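Local coordinates for lysozyme (Penaeus vannamei, PDB 6UKC), which probably hydrolyses beta-1,4 linkages between N-acetylmuramic acid and N-acetylglucosamine in bacterial peptidoglycan, and those of chitodextrins, as a C-type lysozyme, at residues F7-F12 / Q128-C133; V31-F36 / S112-Y117. One frame throughout, in Å; residues are numbered along the deposited sequence.

Interaction 1. Residues F7-F12 / Q128-C133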
ATOM      1  N   PHE A   7       1.298  11.464  -5.719  1.00 20.12           N
ATOM      2  CA  PHE A   7       2.131  10.995  -6.854  1.00 18.74           C
ATOM      3  C   PHE A   7       1.293  10.916  -8.145  1.00 18.49           C
ATOM      4  O   PHE A   7       0.083  10.548  -8.117  1.00 19.02           O
ATOM      5  CB  PHE A   7       2.737   9.634  -6.516  1.00 18.42           C
ATOM      6  CG  PHE A   7       3.805   9.641  -5.445  1.00 18.69           C
ATOM      7  CD1 PHE A   7       5.123   9.892  -5.772  1.00 18.96           C
ATOM      8  CD2 PHE A   7       3.498   9.379  -4.114  1.00 18.86           C
ATOM      9  CE1 PHE A   7       6.106   9.892  -4.797  1.00 18.82           C
ATOM     10  CE2 PHE A   7       4.487   9.355  -3.144  1.00 18.88           C
ATOM     11  CZ  PHE A   7       5.791   9.594  -3.493  1.00 18.26           C
ATOM     12  N   GLY A   8       1.919  11.196  -9.280  1.00 18.18           N
ATOM     13  CA  GLY A   8       1.487  10.588 -10.559  1.00 18.89           C
ATOM     14  C   GLY A   8       1.739   9.081 -10.547  1.00 18.59           C
ATOM     15  O   GLY A   8       2.678   8.641  -9.887  1.00 16.89           O
ATOM     16  N   LYS A   9       0.925   8.302 -11.254  1.00 19.79           N
ATOM     17  CA  LYS A   9       1.034   6.818 -11.322  1.00 19.32           C
ATOM     18  C   LYS A   9       2.446   6.400 -11.788  1.00 18.38           C
ATOM     19  O   LYS A   9       3.089   5.585 -11.115  1.00 17.10           O
ATOM     20  CB  LYS A   9      -0.071   6.299 -12.247  1.00 18.70           C
ATOM     21  CG  LYS A   9       0.019   4.833 -12.625  1.00 18.99           C
ATOM     22  CD  LYS A   9      -1.017   4.452 -13.659  1.00 19.15           C
ATOM     23  CE  LYS A   9      -0.760   3.100 -14.288  1.00 19.32           C
ATOM     24  NZ  LYS A   9      -1.878   2.707 -15.179  1.00 20.19           N
ATOM     25  N   CYS A  10       2.899   6.906 -12.929  1.00 18.97           N
ATOM     26  CA  CYS A  10       4.237   6.610 -13.508  1.00 18.42           C
ATOM     27  C   CYS A  10       5.322   7.186 -12.594  1.00 18.22           C
ATOM     28  O   CYS A  10       6.347   6.514 -12.421  1.00 20.22           O
ATOM     29  CB  CYS A  10       4.343   7.136 -14.932  1.00 17.74           C
ATOM     30  SG  CYS A  10       3.086   6.396 -16.003  1.00 19.51           S
ATOM     31  N   GLU A  11       5.096   8.347 -11.986  1.00 18.47           N
ATOM     32  CA  GLU A  11       6.053   8.928 -11.002  1.00 18.31           C
ATOM     33  C   GLU A  11       6.230   7.967  -9.819  1.00 18.16           C
ATOM     34  O   GLU A  11       7.357   7.734  -9.348  1.00 18.47           O
ATOM     35  CB  GLU A  11       5.513  10.260 -10.517  1.00 18.45           C
ATOM     36  CG  GLU A  11       6.478  10.992  -9.605  1.00 20.38           C
ATOM     37  CD  GLU A  11       5.831  12.114  -8.815  1.00 20.02           C
ATOM     38  OE1 GLU A  11       6.473  12.622  -7.918  1.00 21.43           O
ATOM     39  OE2 GLU A  11       4.679  12.468  -9.118  1.00 22.33           O
ATOM     40  N   PHE A  12       5.133   7.414  -9.345  1.00 18.43           N
ATOM     41  CA  PHE A  12       5.126   6.444  -8.234  1.00 18.67           C
ATOM     42  C   PHE A  12       5.815   5.160  -8.703  1.00 20.05           C
ATOM     43  O   PHE A  12       6.661   4.636  -7.920  1.00 20.23           O
ATOM     44  CB  PHE A  12       3.705   6.201  -7.743  1.00 17.62           C
ATOM     45  CG  PHE A  12       3.623   5.338  -6.517  1.00 17.47           C
ATOM     46  CD1 PHE A  12       4.279   5.698  -5.354  1.00 17.24           C
ATOM     47  CD2 PHE A  12       2.910   4.159  -6.537  1.00 17.04           C
ATOM     48  CE1 PHE A  12       4.199   4.904  -4.227  1.00 16.96           C
ATOM     49  CE2 PHE A  12       2.852   3.357  -5.412  1.00 17.05           C
ATOM     50  CZ  PHE A  12       3.491   3.732  -4.260  1.00 16.17           C
ATOM     51  N   GLN A 128      -0.341  -4.721 -19.000  1.00 18.85           N
ATOM     52  CA  GLN A 128      -1.181  -3.752 -19.759  1.00 18.79           C
ATOM     53  C   GLN A 128      -1.405  -2.478 -18.919  1.00 18.13           C
ATOM     54  O   GLN A 128      -1.127  -1.366 -19.423  1.00 17.83           O
ATOM     55  CB  GLN A 128      -2.514  -4.375 -20.171  1.00 17.97           C
ATOM     56  CG  GLN A 128      -3.339  -3.411 -21.013  1.00 18.75           C
ATOM     57  CD  GLN A 128      -2.707  -3.022 -22.335  1.00 17.94           C
ATOM     58  OE1 GLN A 128      -1.998  -3.775 -22.988  1.00 18.15           O
ATOM     59  NE2 GLN A 128      -3.039  -1.838 -22.797  1.00 18.84           N
ATOM     60  N   TYR A 129      -1.870  -2.628 -17.680  1.00 17.63           N
ATOM     61  CA  TYR A 129      -2.170  -1.505 -16.750  1.00 19.19           C
ATOM     62  C   TYR A 129      -0.950  -0.569 -16.641  1.00 19.67           C
ATOM     63  O   TYR A 129      -1.138   0.685 -16.662  1.00 20.72           O
ATOM     64  CB  TYR A 129      -2.657  -2.074 -15.408  1.00 19.13           C
ATOM     65  CG  TYR A 129      -2.696  -1.090 -14.277  1.00 18.64           C
ATOM     66  CD1 TYR A 129      -3.780  -0.240 -14.110  1.00 18.94           C
ATOM     67  CD2 TYR A 129      -1.653  -1.008 -13.365  1.00 19.55           C
ATOM     68  CE1 TYR A 129      -3.828   0.680 -13.071  1.00 18.69           C
ATOM     69  CE2 TYR A 129      -1.680  -0.079 -12.329  1.00 18.88           C
ATOM     70  CZ  TYR A 129      -2.766   0.770 -12.189  1.00 17.91           C
ATOM     71  OH  TYR A 129      -2.819   1.686 -11.186  1.00 18.04           O
ATOM     72  N   MET A 130       0.264  -1.138 -16.575  1.00 19.49           N
ATOM     73  CA  MET A 130       1.533  -0.376 -16.440  1.00 20.42           C
ATOM     74  C   MET A 130       2.058   0.102 -17.807  1.00 22.09           C
ATOM     75  O   MET A 130       3.091   0.862 -17.824  1.00 21.93           O
ATOM     76  CB  MET A 130       2.601  -1.235 -15.757  1.00 20.95           C
ATOM     77  CG  MET A 130       2.332  -1.505 -14.289  1.00 21.22           C
ATOM     78  SD  MET A 130       2.105   0.017 -13.327  1.00 22.33           S
ATOM     79  CE  MET A 130       3.622   0.872 -13.737  1.00 22.10           C
ATOM     80  N   ALA A 131       1.405  -0.277 -18.917  1.00 21.00           N
ATOM     81  CA  ALA A 131       1.936  -0.019 -20.276  1.00 22.10           C
ATOM     82  C   ALA A 131       2.166   1.490 -20.477  1.00 23.05           C
ATOM     83  O   ALA A 131       3.189   1.859 -21.082  1.00 25.07           O
ATOM     84  CB  ALA A 131       1.038  -0.610 -21.334  1.00 21.26           C
ATOM     85  N   GLU A 132       1.283   2.350 -19.975  1.00 24.26           N
ATOM     86  CA  GLU A 132       1.435   3.813 -20.184  1.00 25.15           C
ATOM     87  C   GLU A 132       2.693   4.309 -19.467  1.00 24.62           C
ATOM     88  O   GLU A 132       3.168   5.368 -19.878  1.00 25.85           O
ATOM     89  CB  GLU A 132       0.232   4.597 -19.675  1.00 26.97           C
ATOM     90  CG  GLU A 132       0.192   4.665 -18.165  1.00 29.07           C
ATOM     91  CD  GLU A 132      -0.844   5.641 -17.664  1.00 29.74           C
ATOM     92  OE1 GLU A 132      -1.821   5.175 -17.035  1.00 30.93           O
ATOM     93  OE2 GLU A 132      -0.686   6.853 -17.937  1.00 30.50           O
ATOM     94  N   CYS A 133       3.197   3.601 -18.439  1.00 23.44           N
ATOM     95  CA  CYS A 133       4.466   3.974 -17.741  1.00 23.73           C
ATOM     96  C   CYS A 133       5.677   3.234 -18.321  1.00 24.64           C
ATOM     97  O   CYS A 133       6.738   3.861 -18.437  1.00 25.97           O
ATOM     98  CB  CYS A 133       4.424   3.673 -16.253  1.00 21.37           C
ATOM     99  SG  CYS A 133       3.034   4.457 -15.413  1.00 19.29           S
TER

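Interaction 2. Residues V31-F36 / S112-Y117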
ATOM      1  N   VAL A  31       1.536  -0.145  -7.425  1.00 16.62           N
ATOM      2  CA  VAL A  31       0.928   0.996  -8.181  1.00 16.10           C
ATOM      3  C   VAL A  31      -0.607   0.828  -8.227  1.00 16.17           C
ATOM      4  O   VAL A  31      -1.376   1.814  -7.917  1.00 15.71           O
ATOM      5  CB  VAL A  31       1.543   1.097  -9.587  1.00 15.51           C
ATOM      6  CG1 VAL A  31       0.783   2.056 -10.484  1.00 14.96           C
ATOM      7  CG2 VAL A  31       3.023   1.478  -9.524  1.00 15.31           C
ATOM      8  N   CYS A  32      -1.064  -0.360  -8.622  1.00 16.69           N
ATOM      9  CA  CYS A  32      -2.508  -0.665  -8.770  1.00 16.72           C
ATOM     10  C   CYS A  32      -3.206  -0.452  -7.414  1.00 16.58           C
ATOM     11  O   CYS A  32      -4.294   0.240  -7.388  1.00 14.77           O
ATOM     12  CB  CYS A  32      -2.744  -2.077  -9.281  1.00 16.85           C
ATOM     13  SG  CYS A  32      -4.477  -2.350  -9.719  1.00 17.84           S
ATOM     14  N   ILE A  33      -2.630  -1.032  -6.347  1.00 15.38           N
ATOM     15  CA  ILE A  33      -3.207  -0.956  -4.974  1.00 16.55           C
ATOM     16  C   ILE A  33      -3.273   0.512  -4.559  1.00 17.34           C
ATOM     17  O   ILE A  33      -4.381   0.918  -4.125  1.00 17.73           O
ATOM     18  CB  ILE A  33      -2.456  -1.837  -3.965  1.00 17.28           C
ATOM     19  CG1 ILE A  33      -2.700  -3.313  -4.284  1.00 17.56           C
ATOM     20  CG2 ILE A  33      -2.863  -1.498  -2.533  1.00 18.07           C
ATOM     21  CD1 ILE A  33      -1.709  -4.241  -3.627  1.00 19.23           C
ATOM     22  N   ALA A  34      -2.178   1.279  -4.733  1.00 17.40           N
ATOM     23  CA  ALA A  34      -2.132   2.720  -4.373  1.00 18.16           C
ATOM     24  C   ALA A  34      -3.185   3.507  -5.159  1.00 19.57           C
ATOM     25  O   ALA A  34      -3.822   4.417  -4.564  1.00 17.95           O
ATOM     26  CB  ALA A  34      -0.766   3.309  -4.623  1.00 18.70           C
ATOM     27  N   GLU A  35      -3.292   3.268  -6.473  1.00 21.08           N
ATOM     28  CA  GLU A  35      -4.274   4.023  -7.285  1.00 21.09           C
ATOM     29  C   GLU A  35      -5.635   3.912  -6.588  1.00 20.00           C
ATOM     30  O   GLU A  35      -6.239   4.961  -6.258  1.00 17.59           O
ATOM     31  CB  GLU A  35      -4.374   3.534  -8.729  1.00 22.52           C
ATOM     32  CG  GLU A  35      -5.135   4.533  -9.584  1.00 24.02           C
ATOM     33  CD  GLU A  35      -5.435   4.153 -11.016  1.00 25.82           C
ATOM     34  OE1 GLU A  35      -6.510   4.516 -11.448  1.00 29.85           O
ATOM     35  OE2 GLU A  35      -4.588   3.526 -11.697  1.00 28.59           O
ATOM     36  N   PHE A  36      -6.083   2.683  -6.325  1.00 19.39           N
ATOM     37  CA  PHE A  36      -7.504   2.411  -5.973  1.00 19.45           C
ATOM     38  C   PHE A  36      -7.708   2.507  -4.467  1.00 19.72           C
ATOM     39  O   PHE A  36      -8.867   2.666  -4.101  1.00 20.41           O
ATOM     40  CB  PHE A  36      -7.977   1.103  -6.598  1.00 18.52           C
ATOM     41  CG  PHE A  36      -7.950   1.189  -8.102  1.00 18.36           C
ATOM     42  CD1 PHE A  36      -8.865   1.983  -8.775  1.00 18.06           C
ATOM     43  CD2 PHE A  36      -6.978   0.526  -8.839  1.00 18.62           C
ATOM     44  CE1 PHE A  36      -8.843   2.078 -10.161  1.00 18.79           C
ATOM     45  CE2 PHE A  36      -6.940   0.636 -10.226  1.00 18.82           C
ATOM     46  CZ  PHE A  36      -7.869   1.417 -10.887  1.00 18.94           C
ATOM     47  N   SER A 112      -4.095  -9.888  -0.908  1.00 18.98           N
ATOM     48  CA  SER A 112      -5.549 -10.075  -0.661  1.00 18.86           C
ATOM     49  C   SER A 112      -5.972  -9.372   0.639  1.00 19.93           C
ATOM     50  O   SER A 112      -7.179  -9.275   0.866  1.00 21.74           O
ATOM     51  CB  SER A 112      -5.947 -11.528  -0.697  1.00 19.22           C
ATOM     52  OG  SER A 112      -5.489 -12.231   0.443  1.00 20.99           O
ATOM     53  N   ALA A 113      -5.027  -8.815   1.413  1.00 21.02           N
ATOM     54  CA  ALA A 113      -5.275  -7.978   2.615  1.00 19.63           C
ATOM     55  C   ALA A 113      -5.890  -6.628   2.219  1.00 20.03           C
ATOM     56  O   ALA A 113      -6.476  -5.966   3.104  1.00 17.80           O
ATOM     57  CB  ALA A 113      -3.999  -7.772   3.388  1.00 20.03           C
ATOM     58  N   TRP A 114      -5.791  -6.243   0.942  1.00 19.53           N
ATOM     59  CA  TRP A 114      -6.315  -4.951   0.414  1.00 19.68           C
ATOM     60  C   TRP A 114      -7.631  -5.158  -0.344  1.00 20.58           C
ATOM     61  O   TRP A 114      -7.643  -5.949  -1.312  1.00 18.15           O
ATOM     62  CB  TRP A 114      -5.274  -4.284  -0.484  1.00 18.66           C
ATOM     63  CG  TRP A 114      -4.201  -3.585   0.284  1.00 17.43           C
ATOM     64  CD1 TRP A 114      -4.224  -2.289   0.712  1.00 16.68           C
ATOM     65  CD2 TRP A 114      -2.947  -4.136   0.716  1.00 16.62           C
ATOM     66  NE1 TRP A 114      -3.073  -2.002   1.388  1.00 16.38           N
ATOM     67  CE2 TRP A 114      -2.263  -3.106   1.388  1.00 16.68           C
ATOM     68  CE3 TRP A 114      -2.320  -5.376   0.573  1.00 16.95           C
ATOM     69  CZ2 TRP A 114      -0.999  -3.293   1.939  1.00 16.48           C
ATOM     70  CZ3 TRP A 114      -1.072  -5.557   1.116  1.00 16.68           C
ATOM     71  CH2 TRP A 114      -0.421  -4.526   1.785  1.00 16.17           C
ATOM     72  N   VAL A 115      -8.666  -4.407   0.053  1.00 21.86           N
ATOM     73  CA  VAL A 115      -9.999  -4.387  -0.610  1.00 21.59           C
ATOM     74  C   VAL A 115      -9.790  -3.970  -2.072  1.00 22.89           C
ATOM     75  O   VAL A 115     -10.332  -4.654  -2.947  1.00 23.45           O
ATOM     76  CB  VAL A 115     -10.996  -3.493   0.152  1.00 22.64           C
ATOM     77  CG1 VAL A 115     -12.376  -3.496  -0.479  1.00 22.81           C
ATOM     78  CG2 VAL A 115     -11.114  -3.912   1.609  1.00 23.21           C
ATOM     79  N   ALA A 116      -8.968  -2.952  -2.352  1.00 23.68           N
ATOM     80  CA  ALA A 116      -8.727  -2.477  -3.741  1.00 24.58           C
ATOM     81  C   ALA A 116      -8.081  -3.590  -4.573  1.00 22.83           C
ATOM     82  O   ALA A 116      -8.379  -3.677  -5.792  1.00 22.58           O
ATOM     83  CB  ALA A 116      -7.881  -1.221  -3.765  1.00 25.20           C
ATOM     84  N   TYR A 117      -7.216  -4.402  -3.958  1.00 22.30           N
ATOM     85  CA  TYR A 117      -6.499  -5.487  -4.679  1.00 22.06           C
ATOM     86  C   TYR A 117      -7.534  -6.515  -5.144  1.00 21.23           C
ATOM     87  O   TYR A 117      -7.498  -6.908  -6.315  1.00 20.17           O
ATOM     88  CB  TYR A 117      -5.380  -6.137  -3.855  1.00 21.21           C
ATOM     89  CG  TYR A 117      -4.785  -7.329  -4.562  1.00 21.53           C
ATOM     90  CD1 TYR A 117      -3.854  -7.172  -5.578  1.00 20.99           C
ATOM     91  CD2 TYR A 117      -5.221  -8.615  -4.280  1.00 21.86           C
ATOM     92  CE1 TYR A 117      -3.343  -8.258  -6.266  1.00 21.15           C
ATOM     93  CE2 TYR A 117      -4.718  -9.714  -4.950  1.00 21.59           C
ATOM     94  CZ  TYR A 117      -3.775  -9.534  -5.950  1.00 21.78           C
ATOM     95  OH  TYR A 117      -3.274 -10.616  -6.602  1.00 19.62           O
TER

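Interaction 1. Residues F7-F12 / Q128-C133
Cys10 and Cys133 bring the two segments together, their CA atoms 5.0 Å apart, where the first turn of helix 9-20 meets the last turns of helix 126-134. The first helix starts just after Gly8, its N-cap. The second is kinked near its end, the N of Cys133 bonding to the O of Met130, three residues back. Between the cysteines runs a disulfide with an SG-SG bond of 2.0 Å and a left-handed twist (chi3 -81°). The aliphatic CG of Glu132 lies 4.0 Å from the SG of Cys10. This bridge between the cysteines ties the N-terminal part of the chain to its C-terminal part, as the terminal disulfide does in other C-type lysozymes of glycosyl hydrolase family 22.

Lys9 makes the rest of the join. Fully extended, with CG anti to the backbone N (chi1 170°), it runs back alongside the second helix, from Cys133 toward Tyr129, and settles as a knob among Tyr129, Met130, Glu132 and Cys133. Three groups receive its ammonium. The O of Tyr129 lies 2.6 Å from Lys9 NZ, which approaches from above the carbonyl plane; Glu132 forms a salt bridge through OE1, met on the anti side of the carboxylate at 3.1 Å from Lys9 NZ. The phenol ring of Tyr129 completes the site: Lys9 NZ stands over the centre of one face in a cation-pi contact, and Lys9 CE adds a CH-pi contact over the same face. An anionic oxygen, a carbonyl and a pi cloud thus surround one charge, which probably favours its protonated form. On the first segment, the N of Gly8 is held by Glu11 OE2, three residues on, at 3.0 Å, while Glu11 OE1 bridges to Lys5.

Interaction 2. Residues V31-F36 / S112-Y117
Ile33 faces Tyr117 with their CA atoms 5.6 Å apart, and one turn on Phe36 faces Ala116 at a similar CA spacing, so the later part of helix 24-38 lies against the start of helix 115-121, for which Trp114 is the N-cap. The contact is apolar. Ile33 divides its side chain between two aromatic residues. Its CG2, anti to the backbone N, sits over a face of the Trp114 indole, 3.8 Å from the centroid of the five-membered ring and 18° off the normal, a CH-pi contact whose closest ring atom is CD1, 3.6 Å from CG2. The other branch turns to Tyr117, with Ile33 CG1 3.9 Å from Tyr117 CB and Ile33 CD1 approaching the Tyr117 ring obliquely, nearest its CD1. Ala116 fits alongside, its CB 3.7 Å from the CB of Phe36 and also against the backbone O of Ile33; the Phe36 ring itself leads away from this segment.

Trp114 is fixed further by an NE1 hydrogen bond to the O of Phe58 and by an edge-to-face stack with Trp30, and the N of Ala116 bonds to Glu37 OE1. Ile33 packed against Trp114 and Tyr117, with Trp30 edge-to-face on Trp114, is consistent with the hydrophobic box of C-type lysozymes, in which tryptophans matching Trp30 and Trp114 pack beside the substrate cleft.

How the interactions relate
The centres of interactions 1 and 2 lie 14 Å apart, and helix 24-38, which supplies one side of interaction 2, also touches interaction 1. Tyr129 of interaction 1 points its OH at Glu35 of interaction 2, a probable hydrogen bond with OE2 at 2.6 Å, and the same OH packs 3.4 Å from the CA of Cys32. Lys9 continues the seam, its CG 3.6 Å from Val31 CG1. One face of the helix thus meets the surface join of the chain ends, while Ile33 and Phe36 pack on Trp114 and the first turn of helix 115-121, which the Cys32-Cys121 disulfide also fastens. By family comparison the substrate cleft probably lies nearer interaction 2 than interaction 1.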